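Local coordinates for putative sugar ABC transporter (Yersinia enterocolitica subsp. enterocolitica 8081, PDB 5ULB), which probably binds methylthioribose or a related sugar in the periplasm and delivers it to an ABC transporter for import, at residues A[106-110]-A[154-158]; A[25-29]-A[83-88]; A[264-269]-A[285-289]. All coordinates share one frame; numbering follows the deposited sequence. Where two conformers were deposited one is given.

Contact 1. Residues A[106-110]-A[154-158]; sequences FDTAI and PPMER
Asp107 crosses the Pro155 ring at a slant, over its CD and CG, and reaches Arg158. Its CB is 3.8 Å from Pro155 CD, and CG settles a little closer, 3.6 Å from that same Pro155 CD. On its other side, CG rests over one face of the Phe106 ring. The two carboxylate oxygens then part company. OD1 makes a salt bridge of 3.0 Å with Arg158 NH2, coming in at the edge of the guanidinium, whose plane is turned 37° from that of the carboxylate. OD2 passes 3.3 Å from Pro155 CG and lies beside O1 of the bound sugar.

A bend at chi3 (-69°) folds the Arg158 chain back until its guanidinium lies over Pro154 O. Its NE forms a second salt bridge, with Asp124, and NH1 donates to a water 2.9 Å away; that water returns a weak bond to Thr108 O. Pro154 packs on the backbone of the loop, with CG 3.5 Å from Asp107 O and 3.9 Å from Ala109 CB. The loop after strand 102-106 thus meets the first turn of helix 154-169 beside the sugar, as expected of the closed, two-lobed cleft of periplasmic binding proteins.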
# COMPACT_ATOMS: atom_id res chain seq x y z
N PHE A 106 -8.75 -2.97 3.38
CA PHE A 106 -7.35 -2.57 3.55
C PHE A 106 -7.29 -1.05 3.65
O PHE A 106 -7.89 -0.35 2.82
CB PHE A 106 -6.50 -3.05 2.41
CG PHE A 106 -5.07 -2.58 2.48
CD1 PHE A 106 -4.21 -2.98 3.53
CD2 PHE A 106 -4.60 -1.71 1.59
CE1 PHE A 106 -2.95 -2.45 3.60
CE2 PHE A 106 -3.31 -1.21 1.69
CZ PHE A 106 -2.48 -1.51 2.73
N ASP A 107 -6.61 -0.51 4.65
CA ASP A 107 -6.44 0.93 4.81
C ASP A 107 -7.75 1.69 4.72
O ASP A 107 -7.76 2.80 4.15
CB ASP A 107 -5.44 1.45 3.74
CG ASP A 107 -4.01 1.33 4.16
OD1 ASP A 107 -3.70 0.95 5.32
OD2 ASP A 107 -3.15 1.71 3.26
N THR A 108 -8.75 1.15 5.36
CA THR A 108 -10.10 1.69 5.30
C THR A 108 -10.56 2.11 6.67
O THR A 108 -10.27 1.45 7.66
CB THR A 108 -11.05 0.66 4.61
OG1 THR A 108 -10.62 0.51 3.25
CG2 THR A 108 -12.51 1.05 4.64
N ALA A 109 -11.25 3.24 6.75
CA ALA A 109 -11.72 3.76 8.01
C ALA A 109 -12.96 3.09 8.47
O ALA A 109 -14.02 3.23 7.84
CB ALA A 109 -11.97 5.26 7.83
N ILE A 110 -12.87 2.35 9.56
CA ILE A 110 -13.94 1.58 10.13
C ILE A 110 -14.09 1.91 11.63
O ILE A 110 -13.13 1.85 12.35
CB ILE A 110 -13.82 0.11 9.97
CG1 ILE A 110 -13.67 -0.27 8.45
CG2 ILE A 110 -14.93 -0.64 10.65
CD1 ILE A 110 -14.94 -0.12 7.67
N PRO A 154 -6.61 6.70 6.11
CA PRO A 154 -6.17 6.03 7.35
C PRO A 154 -4.63 5.84 7.50
O PRO A 154 -4.08 6.24 8.57
CB PRO A 154 -6.96 4.77 7.39
CG PRO A 154 -8.23 5.14 6.67
CD PRO A 154 -7.84 6.06 5.58
N PRO A 155 -3.94 5.37 6.49
CA PRO A 155 -2.50 5.23 6.66
C PRO A 155 -1.83 6.57 6.86
O PRO A 155 -0.80 6.65 7.59
CB PRO A 155 -2.07 4.57 5.35
CG PRO A 155 -3.19 4.86 4.35
CD PRO A 155 -4.36 4.77 5.20
N MSE A 156 -2.32 7.59 6.17
CA MSE A 156 -1.71 8.91 6.27
C MSE A 156 -1.91 9.44 7.67
O MSE A 156 -0.98 10.10 8.23
CB MSE A 156 -2.28 9.84 5.22
CG MSE A 156 -1.85 9.47 3.80
SE MSE A 156 -0.03 9.89 3.53
CE MSE A 156 0.36 8.71 2.02
N GLU A 157 -3.05 9.29 8.28
CA GLU A 157 -3.23 9.84 9.61
C GLU A 157 -2.36 9.07 10.64
O GLU A 157 -1.78 9.70 11.54
CB GLU A 157 -4.71 9.93 9.95
CG GLU A 157 -5.46 11.05 9.08
CD GLU A 157 -4.99 12.61 9.20
OE1 GLU A 157 -5.47 13.40 8.22
OE2 GLU A 157 -4.15 13.09 10.23
N ARG A 158 -2.21 7.75 10.48
CA ARG A 158 -1.33 7.03 11.40
C ARG A 158 0.14 7.38 11.21
O ARG A 158 0.89 7.50 12.18
CB ARG A 158 -1.53 5.56 11.21
CG ARG A 158 -2.93 5.00 11.70
CD ARG A 158 -2.95 3.49 11.53
NE ARG A 158 -2.97 2.99 10.24
CZ ARG A 158 -4.09 2.68 9.47
NH1 ARG A 158 -5.35 2.83 10.02
NH2 ARG A 158 -3.93 2.25 8.04
O HOH W 1 -6.99 1.41 8.13

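Contact 2. Residues A[25-29]-A[83-88]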
# COMPACT_ATOMS: atom_id res chain seq x y z
N ILE A 25 -12.60 -2.56 -4.95
CA ILE A 25 -12.79 -1.12 -5.16
C ILE A 25 -11.70 -0.45 -4.33
O ILE A 25 -11.68 -0.58 -3.10
CB ILE A 25 -14.19 -0.65 -4.82
CG1 ILE A 25 -15.29 -1.45 -5.49
CG2 ILE A 25 -14.27 0.83 -5.26
CD1 ILE A 25 -15.80 -2.63 -4.74
N ARG A 26 -10.87 0.33 -5.01
CA ARG A 26 -9.74 1.01 -4.38
C ARG A 26 -9.89 2.51 -4.64
O ARG A 26 -10.10 2.97 -5.78
CB ARG A 26 -8.40 0.46 -4.78
CG ARG A 26 -7.18 1.17 -4.25
CD ARG A 26 -5.98 0.25 -4.23
NE ARG A 26 -4.76 0.98 -4.01
CZ ARG A 26 -3.74 0.60 -3.22
NH1 ARG A 26 -3.89 -0.31 -2.24
NH2 ARG A 26 -2.65 1.30 -3.26
N ASN A 27 -9.73 3.34 -3.57
CA ASN A 27 -9.97 4.76 -3.63
C ASN A 27 -8.78 5.60 -4.05
O ASN A 27 -8.47 6.60 -3.40
CB ASN A 27 -10.50 5.22 -2.27
CG ASN A 27 -11.17 6.55 -2.27
OD1 ASN A 27 -11.72 7.02 -3.27
ND2 ASN A 27 -11.25 7.15 -1.06
N LEU A 28 -8.07 5.14 -5.10
CA LEU A 28 -6.91 5.80 -5.63
C LEU A 28 -6.94 5.70 -7.14
O LEU A 28 -7.87 5.10 -7.72
CB LEU A 28 -5.59 5.24 -5.03
CG LEU A 28 -5.39 5.44 -3.53
CD1 LEU A 28 -4.16 4.71 -3.11
CD2 LEU A 28 -5.21 6.92 -3.24
N GLY A 29 -5.96 6.30 -7.79
CA GLY A 29 -5.70 6.12 -9.20
C GLY A 29 -4.67 5.05 -9.47
O GLY A 29 -4.44 4.16 -8.65
N GLN A 83 -8.50 1.87 0.92
CA GLN A 83 -8.48 3.29 1.09
C GLN A 83 -9.85 3.94 1.17
O GLN A 83 -10.02 5.14 0.90
CB GLN A 83 -7.58 4.05 0.08
CG GLN A 83 -6.03 3.81 0.27
CD GLN A 83 -5.52 2.60 -0.30
OE1 GLN A 83 -6.13 2.06 -1.23
NE2 GLN A 83 -4.42 2.07 0.22
N GLY A 84 -10.85 3.19 1.65
CA GLY A 84 -12.16 3.82 1.97
C GLY A 84 -12.03 4.78 3.12
O GLY A 84 -11.36 4.48 4.11
N ARG A 85 -12.65 5.95 2.98
CA ARG A 85 -12.48 7.02 3.96
C ARG A 85 -13.71 7.17 4.85
O ARG A 85 -14.83 6.69 4.56
CB ARG A 85 -12.13 8.35 3.25
CG ARG A 85 -10.82 8.31 2.56
CD ARG A 85 -10.43 9.64 1.86
NE ARG A 85 -10.68 10.76 2.70
CZ ARG A 85 -10.36 11.93 2.36
NH1 ARG A 85 -10.62 12.94 3.21
NH2 ARG A 85 -9.87 12.06 1.14
N ASP A 86 -13.49 7.91 5.91
CA ASP A 86 -14.62 8.50 6.63
C ASP A 86 -15.24 9.60 5.78
O ASP A 86 -14.56 10.23 4.99
CB ASP A 86 -14.06 9.16 7.95
CG ASP A 86 -13.88 8.14 9.12
OD1 ASP A 86 -14.79 7.30 9.31
OD2 ASP A 86 -12.86 8.31 9.81
N PRO A 87 -16.52 9.83 5.93
CA PRO A 87 -17.44 9.28 6.97
C PRO A 87 -18.18 8.06 6.53
O PRO A 87 -18.89 7.44 7.36
CB PRO A 87 -18.49 10.41 7.10
CG PRO A 87 -18.56 10.99 5.76
CD PRO A 87 -17.12 11.01 5.23
N TYR A 88 -18.05 7.70 5.27
CA TYR A 88 -19.03 6.74 4.69
C TYR A 88 -18.68 5.22 4.82
O TYR A 88 -19.57 4.37 4.58
CB TYR A 88 -19.26 7.11 3.19
CG TYR A 88 -17.91 7.11 2.45
CD1 TYR A 88 -17.35 5.95 2.04
CD2 TYR A 88 -17.19 8.35 2.24
CE1 TYR A 88 -16.13 5.91 1.38
CE2 TYR A 88 -15.96 8.33 1.64
CZ TYR A 88 -15.40 7.08 1.18
OH TYR A 88 -14.16 7.07 0.62
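Asn27 ND2 donates to Gln83 O at 3.1 Å, with 155° at the hydrogen. The acceptor lies almost in the Asn27 amide plane, but the donor is tilted out of the Gln83 carbonyl plane. OD1 of Asn27 is bonded to Ser57.

Gln83 turns sharply at chi2 (81°), which brings its amide up against both Arg26 and Leu28. OE1 sits over one face of the Arg26 guanidinium, 3.3 Å from Arg26 NE but badly angled for a bond; Arg26 instead uses its N-H groups on Asn33, Thr34 and Ser82. Leu28 CD1 lies 3.8 Å from Gln83 CD, the two side chains crossing near a right angle. Tyr88 has chi1 of 56°, folding its ring under its own loop: Arg85 O lies above the ring centre and Arg85 N donates to Tyr88 OH at 3.0 Å. Tyr88 OH and Asn27 ND2 both bond to Asp61 OD1.

Gln83 and Leu28 line the sugar pocket, where Gln83 NE2 makes weak hydrogen bonds to sugar O4 and Asp107 OD2. The two segments leave the C-terminal ends of neighbouring parallel strands, 21-26 and 78-82. Helix 61-73 packs against Ile25 and Asn27, helix 32-48 against Arg26 and Leu28, and Phe106 of strand 102-106 against Arg26 and Gln83.

Contact 3. Residues A[264-269]-A[285-289]; sequences LIGAVN and SYEFR
The Phe288 ring is sandwiched between Ile265 and Tyr286. Ile265 CG1 stands almost exactly on the ring normal, 3.9 Å from the centroid, a CH-pi contact over the middle of the face. On the opposite face Tyr286 CE2 lies nearer the rim, 3.7 Å above the plane, while Phe288 CE1 falls in the plane of the tyrosine ring, at its edge. Around the rim of Phe288 come two helix residues. Val268 presents CB at the edge, 3.7 Å from Phe288 CE1, and Asn269 brings its ND2 near the ring plane, 4.1 Å from Phe288 CZ.

Chi1 of -64° at Phe288, with CG opposite the carbonyl carbon, sends the ring from the strand toward the helix, where CZ comes within 3.7 Å of Ile265 CA. This is helix-on-sheet packing in an alpha/beta lobe of the binding protein: the 264-269 piece of helix 262-278 has its axis 10.6 Å from that of strand 285-288 and runs nearly antiparallel to it, at 159°. The strand pairs in parallel with strand 118-122.

Val268 CG1 touches both aromatics, Phe288 at CZ and, obliquely, Tyr286 at CE2. The phenol end of Tyr286 turns to Asp322, with Phe323 meeting its ring edge-to-face. Asn269 carries a polar side chain into these buried surroundings and is well satisfied there. Its ND2 donates to Ile265 O at 3.0 Å in a nearly straight bond (171°), from the opposite face of that carbonyl to the one used by the helical Asn269 N. A further bond joins ND2 to Thr120, and OD1 takes one from Ser104, pinning the amide between helix and sheet.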
# COMPACT_ATOMS: atom_id res chain seq x y z
N LEU A 264 1.44 -8.83 -2.16
CA LEU A 264 1.07 -9.67 -1.00
C LEU A 264 -0.11 -9.12 -0.31
O LEU A 264 -0.95 -9.90 0.16
CB LEU A 264 2.33 -9.76 -0.08
CG LEU A 264 2.14 -10.63 1.18
CD1 LEU A 264 1.86 -12.06 0.81
CD2 LEU A 264 3.33 -10.47 2.07
N ILE A 265 -0.21 -7.80 -0.13
CA ILE A 265 -1.40 -7.24 0.48
C ILE A 265 -2.66 -7.62 -0.26
O ILE A 265 -3.66 -8.01 0.32
CB ILE A 265 -1.24 -5.74 0.63
CG1 ILE A 265 0.02 -5.39 1.50
CG2 ILE A 265 -2.49 -5.09 1.13
CD1 ILE A 265 0.27 -3.89 1.57
N GLY A 266 -2.61 -7.47 -1.60
CA GLY A 266 -3.75 -7.87 -2.41
C GLY A 266 -4.06 -9.31 -2.27
O GLY A 266 -5.23 -9.68 -2.10
N ALA A 267 -3.05 -10.16 -2.37
CA ALA A 267 -3.29 -11.60 -2.27
C ALA A 267 -3.91 -11.96 -0.91
O ALA A 267 -4.80 -12.82 -0.89
CB ALA A 267 -2.01 -12.32 -2.49
N VAL A 268 -3.35 -11.42 0.19
CA VAL A 268 -3.89 -11.80 1.48
C VAL A 268 -5.32 -11.37 1.62
O VAL A 268 -6.11 -12.11 2.27
CB VAL A 268 -2.92 -11.30 2.56
CG1 VAL A 268 -3.58 -11.25 3.91
CG2 VAL A 268 -1.63 -12.13 2.55
N ASN A 269 -5.66 -10.16 1.19
CA ASN A 269 -7.10 -9.81 1.24
C ASN A 269 -7.96 -10.77 0.46
O ASN A 269 -9.06 -11.08 0.93
CB ASN A 269 -7.26 -8.33 0.81
CG ASN A 269 -6.97 -7.37 1.96
OD1 ASN A 269 -7.93 -7.05 2.72
ND2 ASN A 269 -5.73 -6.94 2.19
N SER A 285 -8.84 -8.44 12.70
CA SER A 285 -7.81 -7.52 12.25
C SER A 285 -6.59 -8.32 11.82
O SER A 285 -6.28 -9.37 12.38
CB SER A 285 -7.45 -6.47 13.36
OG SER A 285 -6.50 -5.49 12.95
N TYR A 286 -5.82 -7.72 10.93
CA TYR A 286 -4.56 -8.29 10.54
C TYR A 286 -3.60 -7.16 10.07
O TYR A 286 -3.99 -6.25 9.34
CB TYR A 286 -4.72 -9.30 9.35
CG TYR A 286 -3.49 -9.94 8.84
CD1 TYR A 286 -2.83 -10.95 9.57
CD2 TYR A 286 -2.80 -9.47 7.70
CE1 TYR A 286 -1.69 -11.53 9.14
CE2 TYR A 286 -1.65 -10.05 7.33
CZ TYR A 286 -1.11 -11.10 8.01
OH TYR A 286 0.04 -11.65 7.56
N GLU A 287 -2.35 -7.29 10.50
CA GLU A 287 -1.34 -6.28 10.19
C GLU A 287 -0.18 -6.88 9.39
O GLU A 287 0.39 -7.92 9.79
CB GLU A 287 -0.79 -5.66 11.48
CG GLU A 287 0.07 -4.49 11.29
CD GLU A 287 0.46 -3.82 12.61
OE1 GLU A 287 1.39 -4.29 13.26
OE2 GLU A 287 -0.18 -2.78 12.90
N PHE A 288 0.23 -6.23 8.28
CA PHE A 288 1.34 -6.68 7.52
C PHE A 288 2.64 -6.11 8.09
O PHE A 288 2.66 -5.00 8.53
CB PHE A 288 1.22 -6.16 6.05
CG PHE A 288 0.03 -6.73 5.36
CD1 PHE A 288 0.10 -7.92 4.68
CD2 PHE A 288 -1.18 -6.08 5.33
CE1 PHE A 288 -1.02 -8.48 4.04
CE2 PHE A 288 -2.34 -6.61 4.68
CZ PHE A 288 -2.24 -7.83 4.07
N ARG A 289 3.71 -6.84 7.95
CA ARG A 289 5.07 -6.40 8.41
C ARG A 289 5.92 -5.95 7.24
O ARG A 289 5.98 -6.65 6.19
CB ARG A 289 5.78 -7.60 9.15
CG ARG A 289 5.08 -7.97 10.43
CD ARG A 289 5.91 -8.82 11.39
NE ARG A 289 4.90 -9.50 12.23
CZ ARG A 289 4.45 -10.68 11.91
NH1 ARG A 289 5.03 -11.22 10.87
NH2 ARG A 289 3.55 -11.30 12.60

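Along the chain the three contacts come in series: contact 2, then contact 1, then contact 3. Contacts 1 and 2 have centres 9 Å apart and join directly, the loop after strand 102-106 bonding to the one after strand 78-82 through Ala109 N to Gly84 O at 2.9 Å. Contact 3 lies about 14 Å from contact 1 between centres, and Phe106 bridges them by packing on Ile265, Asn269 and Phe288. Contacts 2 and 3, centres about 17 Å apart and nearest atoms about 6 Å, do not touch, yet both reach the same sheet. Contacts 1 and 2 supply sugar-pocket residues, and contact 1 reaches over to helix 154-169, consistent with a cleft closed around its ligand.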